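Long-range contacts in uncharacterized protein (Proteus penneri, PDB 3RD4), which is of unknown function, a member of the DUF2500 family of the YhhM-like clan, and is built around an antiparallel beta sheet that continues between subunits: residues Val4-Val9 with Arg71-Gly76; Lys15-Asn20 with Tyr37-Phe42. All blocks are in the same frame, centred on the assembly; numbering follows the deposited sequence.

Both contacts are antiparallel pairings made by one long strand, 4-20, the middle strand of the sheet. Contact 1 joins its first residues to strand 69-75, and contact 2 joins its last residues to strand 34-44, its neighbours on either side in the sheet order. Along the chain the order is 4-9, 15-20, 37-42 and 71-76, with contact 2 falling wholly between the two segments of contact 1. Their centres are about 19 Å apart, on opposite sides of the chain's centre, yet V9 and L72 of contact 1 pack on F42 of contact 2. No other chain of the assembly touches contact 1, whereas contact 2 also meets two neighbouring subunits.

Contact 1 (Val4-Val9 with Arg71-Gly76); sequences VKLYMV and RLFMQG
One face of the F73 ring carries L6, whose CD1 sits 3.5 Å above the ring plane, offset toward the rim, in a CH-pi contact; CG2 of V4 lies at the ring's edge. L6 reaches over the ring because its CG is anti to the backbone N (chi1 -178°). A leucine suits the place because this one methyl can lie over the ring and against the R71 methylenes. On the other face of the sheet, the edge of the Y7 ring takes CB of M74, 3.6 Å from Y7 CE1. M74 SD stands obliquely to that ring, 4.6 Å from its centroid, a Met-aromatic contact that a flexible, polarisable thioether suits well.

Between these two layers runs a regular antiparallel pairing. L6 and F73 form a non-hydrogen-bonded pair, Y7 and L72 a hydrogen-bonded one: Y7 N to L72 O and L72 N to Y7 O, both 2.9 Å. M74 N donates to K5 O at 3.1 Å in a straighter bond (165°), while the return bond from K5 N is weak. A water donates to G76 O at 3.0 Å and bonds weakly to Y7 OH and M74 O.

Strand 78-84 lies beyond 71-75, where E83 forms a salt bridge with R71; M74 meets L52 and L54 of strand 50-56, and L72 and V9 reach F42 of strand 34-44.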
loop_
_atom_site.group_PDB
_atom_site.type_symbol
_atom_site.label_atom_id
_atom_site.label_comp_id
_atom_site.label_asym_id
_atom_site.label_seq_id
_atom_site.Cartn_x
_atom_site.Cartn_y
_atom_site.Cartn_z
ATOM N N VAL B 4 14.119 -21.371 8.980
ATOM C CA VAL B 4 14.577 -20.681 7.780
ATOM C C VAL B 4 14.344 -21.512 6.529
ATOM O O VAL B 4 15.046 -22.496 6.298
ATOM C CB VAL B 4 16.096 -20.344 7.900
ATOM C CG1 VAL B 4 16.845 -21.556 8.383
ATOM C CG2 VAL B 4 16.658 -19.880 6.563
ATOM N N LYS B 5 13.365 -21.111 5.721
ATOM C CA LYS B 5 13.045 -21.831 4.486
ATOM C C LYS B 5 13.808 -21.339 3.251
ATOM O O LYS B 5 14.391 -20.246 3.243
ATOM C CB LYS B 5 11.535 -21.757 4.193
ATOM C CG LYS B 5 10.712 -22.961 4.649
ATOM C CD LYS B 5 10.268 -22.839 6.102
ATOM C CE LYS B 5 9.469 -24.066 6.552
ATOM N NZ LYS B 5 9.155 -24.027 8.021
ATOM N N LEU B 6 13.799 -22.173 2.211
ATOM C CA LEU B 6 14.435 -21.843 0.944
ATOM C C LEU B 6 13.354 -21.596 -0.114
ATOM O O LEU B 6 12.276 -22.189 -0.071
ATOM C CB LEU B 6 15.342 -22.976 0.454
ATOM C CG LEU B 6 16.043 -22.598 -0.866
ATOM C CD1 LEU B 6 17.472 -22.166 -0.561
ATOM C CD2 LEU B 6 16.040 -23.760 -1.857
ATOM N N TYR B 7 13.650 -20.700 -1.050
ATOM C CA TYR B 7 12.737 -20.382 -2.134
ATOM C C TYR B 7 13.562 -20.192 -3.409
ATOM O O TYR B 7 14.316 -19.224 -3.522
ATOM C CB TYR B 7 11.957 -19.089 -1.862
ATOM C CG TYR B 7 11.144 -19.067 -0.591
ATOM C CD1 TYR B 7 11.656 -18.481 0.572
ATOM C CD2 TYR B 7 9.861 -19.617 -0.545
ATOM C CE1 TYR B 7 10.914 -18.438 1.758
ATOM C CE2 TYR B 7 9.105 -19.583 0.638
ATOM C CZ TYR B 7 9.643 -18.991 1.787
ATOM O OH TYR B 7 8.925 -18.954 2.966
ATOM N N MET B 8 13.444 -21.128 -4.352
ATOM C CA MET B 8 14.154 -21.019 -5.624
ATOM C C MET B 8 13.470 -19.848 -6.302
ATOM O O MET B 8 12.278 -19.900 -6.604
ATOM C CB MET B 8 13.994 -22.302 -6.433
ATOM C CG MET B 8 14.663 -23.496 -5.759
ATOM S SD MET B 8 16.377 -23.091 -5.342
ATOM C CE MET B 8 17.004 -22.599 -7.000
ATOM N N VAL B 9 14.226 -18.788 -6.546
ATOM C CA VAL B 9 13.625 -17.592 -7.083
ATOM C C VAL B 9 14.360 -16.931 -8.233
ATOM O O VAL B 9 15.389 -17.409 -8.687
ATOM C CB VAL B 9 13.437 -16.591 -5.923
ATOM C CG1 VAL B 9 14.750 -15.911 -5.587
ATOM C CG2 VAL B 9 12.372 -15.610 -6.264
ATOM N N ARG B 71 18.986 -19.086 -4.868
ATOM C CA ARG B 71 18.292 -19.554 -3.694
ATOM C C ARG B 71 18.023 -18.348 -2.829
ATOM O O ARG B 71 18.890 -17.491 -2.664
ATOM C CB ARG B 71 19.158 -20.541 -2.929
ATOM C CG ARG B 71 19.410 -21.819 -3.671
ATOM C CD ARG B 71 20.241 -22.765 -2.827
ATOM N NE ARG B 71 21.539 -22.181 -2.507
ATOM C CZ ARG B 71 22.431 -21.819 -3.421
ATOM N NH1 ARG B 71 22.171 -21.975 -4.717
ATOM N NH2 ARG B 71 23.586 -21.302 -3.039
ATOM N N LEU B 72 16.817 -18.271 -2.291
ATOM C CA LEU B 72 16.462 -17.171 -1.415
ATOM C C LEU B 72 16.222 -17.766 -0.033
ATOM O O LEU B 72 15.473 -18.724 0.100
ATOM C CB LEU B 72 15.194 -16.486 -1.933
ATOM C CG LEU B 72 14.406 -15.621 -0.952
ATOM C CD1 LEU B 72 15.290 -14.517 -0.434
ATOM C CD2 LEU B 72 13.190 -15.049 -1.637
ATOM N N PHE B 73 16.882 -17.242 0.992
ATOM C CA PHE B 73 16.654 -17.757 2.343
ATOM C C PHE B 73 15.834 -16.731 3.112
ATOM O O PHE B 73 16.133 -15.533 3.097
ATOM C CB PHE B 73 17.976 -18.009 3.087
ATOM C CG PHE B 73 18.853 -19.045 2.447
ATOM C CD1 PHE B 73 19.756 -18.688 1.451
ATOM C CD2 PHE B 73 18.757 -20.379 2.816
ATOM C CE1 PHE B 73 20.553 -19.650 0.829
ATOM C CE2 PHE B 73 19.547 -21.348 2.204
ATOM C CZ PHE B 73 20.448 -20.983 1.205
ATOM N N MET B 74 14.792 -17.192 3.781
ATOM C CA MET B 74 13.963 -16.282 4.549
ATOM C C MET B 74 13.633 -16.879 5.893
ATOM O O MET B 74 13.362 -18.074 6.004
ATOM C CB MET B 74 12.657 -15.989 3.817
ATOM C CG MET B 74 12.705 -14.857 2.809
ATOM S SD MET B 74 11.119 -14.722 1.964
ATOM C CE MET B 74 10.107 -14.184 3.312
ATOM N N GLN B 75 13.667 -16.036 6.914
ATOM C CA GLN B 75 13.327 -16.462 8.260
ATOM C C GLN B 75 11.926 -15.900 8.404
ATOM O O GLN B 75 11.742 -14.692 8.618
ATOM C CB GLN B 75 14.256 -15.819 9.277
ATOM C CG GLN B 75 14.453 -16.623 10.529
ATOM C CD GLN B 75 14.971 -15.765 11.653
ATOM O OE1 GLN B 75 14.222 -14.973 12.227
ATOM N NE2 GLN B 75 16.260 -15.897 11.965
ATOM N N GLY B 76 10.936 -16.774 8.260
ATOM C CA GLY B 76 9.569 -16.319 8.338
ATOM C C GLY B 76 9.302 -15.430 7.136
ATOM O O GLY B 76 9.253 -15.913 5.991
HETATM O O HOH W 1 10.127 -18.779 6.153
#

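Contact 2 (Lys15-Asn20 with Tyr37-Phe42); sequences KEIAAN and YYQVTF
Backbone hydrogen bonds make K15 and Q39 an antiparallel hydrogen-bonded pair and also join I17 to Y37. K15 N donates to Q39 O at 3.0 Å, Q39 N returns a bond to K15 O, and both approach nearly head-on to the acceptor carbonyl. I17 N gives Y37 O a 2.8 Å bond in the carbonyl plane, whereas the bond from Y37 N to I17 O is weak.

Side-chain packing, partly apolar, follows on the face that holds K15, I17, Y37 and Q39. Beta-branched I17 brings its CB to 3.8 Å from CB of Y37, and A19 CB lies loosely at the edge of the Y37 ring, near its plane. K15 and Q39 run side by side, their CG atoms 3.5 Å apart; each chain starts between its own backbone N and carbonyl carbon (chi1 68° in K15, 89° in Q39). I17 CD1 packs against the amide end of Q39, nearest NE2.

On the other face, E16 and Y38 are the non-hydrogen-bonded pair. E16 stretches alongside Y38, with CD 3.4 Å from Y38 CE1 and the carboxylate turned 39° from the ring plane. Y61 meets both residues.

Charge pairing is directed outward: K15 NZ forms a salt bridge with D51 of the second subunit, and E16 OE2 one with K50 of that subunit. Residues 16-19 also pair with a parallel strand there, and R22 of the third subunit packs on I17, Y37 and Q39. The chemistry therefore divides the work, with aliphatic stems packing within the chain and oppositely charged ends probably helping to fasten the subunits where the sheet crosses their interface.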
loop_
_atom_site.group_PDB
_atom_site.type_symbol
_atom_site.label_atom_id
_atom_site.label_comp_id
_atom_site.label_asym_id
_atom_site.label_seq_id
_atom_site.Cartn_x
_atom_site.Cartn_y
_atom_site.Cartn_z
ATOM N N LYS B 15 14.201 -1.428 -6.319
ATOM C CA LYS B 15 13.981 0.018 -6.190
ATOM C C LYS B 15 14.292 0.542 -4.799
ATOM O O LYS B 15 14.075 -0.150 -3.805
ATOM C CB LYS B 15 12.528 0.390 -6.506
ATOM C CG LYS B 15 11.500 -0.120 -5.476
ATOM C CD LYS B 15 10.242 0.739 -5.428
ATOM C CE LYS B 15 9.631 0.905 -6.789
ATOM N NZ LYS B 15 8.512 1.866 -6.739
ATOM N N GLU B 16 14.791 1.771 -4.735
ATOM C CA GLU B 16 15.095 2.401 -3.461
ATOM C C GLU B 16 13.918 3.320 -3.088
ATOM O O GLU B 16 13.389 4.034 -3.935
ATOM C CB GLU B 16 16.376 3.215 -3.565
ATOM C CG GLU B 16 17.120 3.281 -2.254
ATOM C CD GLU B 16 18.376 4.140 -2.315
ATOM O OE1 GLU B 16 19.134 4.030 -3.313
ATOM O OE2 GLU B 16 18.604 4.913 -1.345
ATOM N N ILE B 17 13.505 3.294 -1.824
ATOM C CA ILE B 17 12.398 4.132 -1.377
ATOM C C ILE B 17 12.785 5.049 -0.218
ATOM O O ILE B 17 12.890 4.584 0.927
ATOM C CB ILE B 17 11.233 3.276 -0.914
ATOM C CG1 ILE B 17 10.875 2.275 -2.004
ATOM C CG2 ILE B 17 10.053 4.170 -0.560
ATOM C CD1 ILE B 17 9.792 1.289 -1.596
ATOM N N ALA B 18 13.011 6.333 -0.506
ATOM C CA ALA B 18 13.362 7.282 0.550
ATOM C C ALA B 18 12.044 7.887 1.014
ATOM O O ALA B 18 11.438 8.661 0.294
ATOM C CB ALA B 18 14.296 8.367 0.012
ATOM N N ALA B 19 11.573 7.533 2.204
ATOM C CA ALA B 19 10.297 8.084 2.657
ATOM C C ALA B 19 10.308 8.938 3.927
ATOM O O ALA B 19 10.846 8.530 4.958
ATOM C CB ALA B 19 9.301 6.966 2.826
ATOM N N ASN B 20 9.699 10.124 3.835
ATOM C CA ASN B 20 9.577 11.025 4.984
ATOM C C ASN B 20 8.658 10.338 5.982
ATOM O O ASN B 20 7.549 9.953 5.632
ATOM C CB ASN B 20 8.920 12.356 4.599
ATOM C CG ASN B 20 9.869 13.307 3.919
ATOM O OD1 ASN B 20 11.093 13.226 4.099
ATOM N ND2 ASN B 20 9.313 14.241 3.144
ATOM N N TYR B 37 14.552 2.558 2.196
ATOM C CA TYR B 37 14.088 1.192 2.020
ATOM C C TYR B 37 14.641 0.607 0.734
ATOM O O TYR B 37 14.448 1.155 -0.352
ATOM C CB TYR B 37 12.559 1.153 1.985
ATOM C CG TYR B 37 11.895 1.545 3.289
ATOM C CD1 TYR B 37 11.969 0.716 4.411
ATOM C CD2 TYR B 37 11.193 2.751 3.403
ATOM C CE1 TYR B 37 11.361 1.078 5.610
ATOM C CE2 TYR B 37 10.585 3.119 4.598
ATOM C CZ TYR B 37 10.671 2.280 5.697
ATOM O OH TYR B 37 10.066 2.630 6.882
ATOM N N TYR B 38 15.329 -0.514 0.855
ATOM C CA TYR B 38 15.901 -1.160 -0.305
ATOM C C TYR B 38 15.076 -2.396 -0.592
ATOM O O TYR B 38 15.329 -3.465 -0.036
ATOM C CB TYR B 38 17.340 -1.512 0.021
ATOM C CG TYR B 38 18.109 -0.298 0.441
ATOM C CD1 TYR B 38 18.575 0.608 -0.507
ATOM C CD2 TYR B 38 18.372 -0.044 1.778
ATOM C CE1 TYR B 38 19.294 1.737 -0.131
ATOM C CE2 TYR B 38 19.092 1.088 2.166
ATOM C CZ TYR B 38 19.552 1.969 1.203
ATOM O OH TYR B 38 20.290 3.071 1.559
ATOM N N GLN B 39 14.076 -2.265 -1.452
ATOM C CA GLN B 39 13.239 -3.422 -1.735
ATOM C C GLN B 39 13.501 -4.072 -3.069
ATOM O O GLN B 39 13.720 -3.402 -4.072
ATOM C CB GLN B 39 11.761 -3.051 -1.665
ATOM C CG GLN B 39 11.219 -2.570 -2.978
ATOM C CD GLN B 39 9.719 -2.513 -2.996
ATOM O OE1 GLN B 39 9.114 -2.590 -4.053
ATOM N NE2 GLN B 39 9.110 -2.366 -1.830
ATOM N N VAL B 40 13.486 -5.394 -3.073
ATOM C CA VAL B 40 13.675 -6.135 -4.306
ATOM C C VAL B 40 12.544 -7.146 -4.420
ATOM O O VAL B 40 12.126 -7.743 -3.433
ATOM C CB VAL B 40 15.088 -6.834 -4.386
ATOM C CG1 VAL B 40 15.603 -7.188 -3.030
ATOM C CG2 VAL B 40 14.994 -8.085 -5.224
ATOM N N THR B 41 12.014 -7.297 -5.623
ATOM C CA THR B 41 10.920 -8.234 -5.839
ATOM C C THR B 41 11.418 -9.588 -6.362
ATOM O O THR B 41 11.957 -9.679 -7.469
ATOM C CB THR B 41 9.897 -7.652 -6.834
ATOM O OG1 THR B 41 9.381 -6.423 -6.314
ATOM C CG2 THR B 41 8.745 -8.613 -7.035
ATOM N N PHE B 42 11.235 -10.632 -5.556
ATOM C CA PHE B 42 11.639 -11.985 -5.922
ATOM C C PHE B 42 10.425 -12.774 -6.402
ATOM O O PHE B 42 9.363 -12.711 -5.781
ATOM C CB PHE B 42 12.234 -12.707 -4.718
ATOM C CG PHE B 42 13.475 -12.070 -4.182
ATOM C CD1 PHE B 42 13.413 -11.210 -3.097
ATOM C CD2 PHE B 42 14.704 -12.324 -4.764
ATOM C CE1 PHE B 42 14.557 -10.614 -2.604
ATOM C CE2 PHE B 42 15.850 -11.732 -4.276
ATOM C CZ PHE B 42 15.776 -10.877 -3.193
#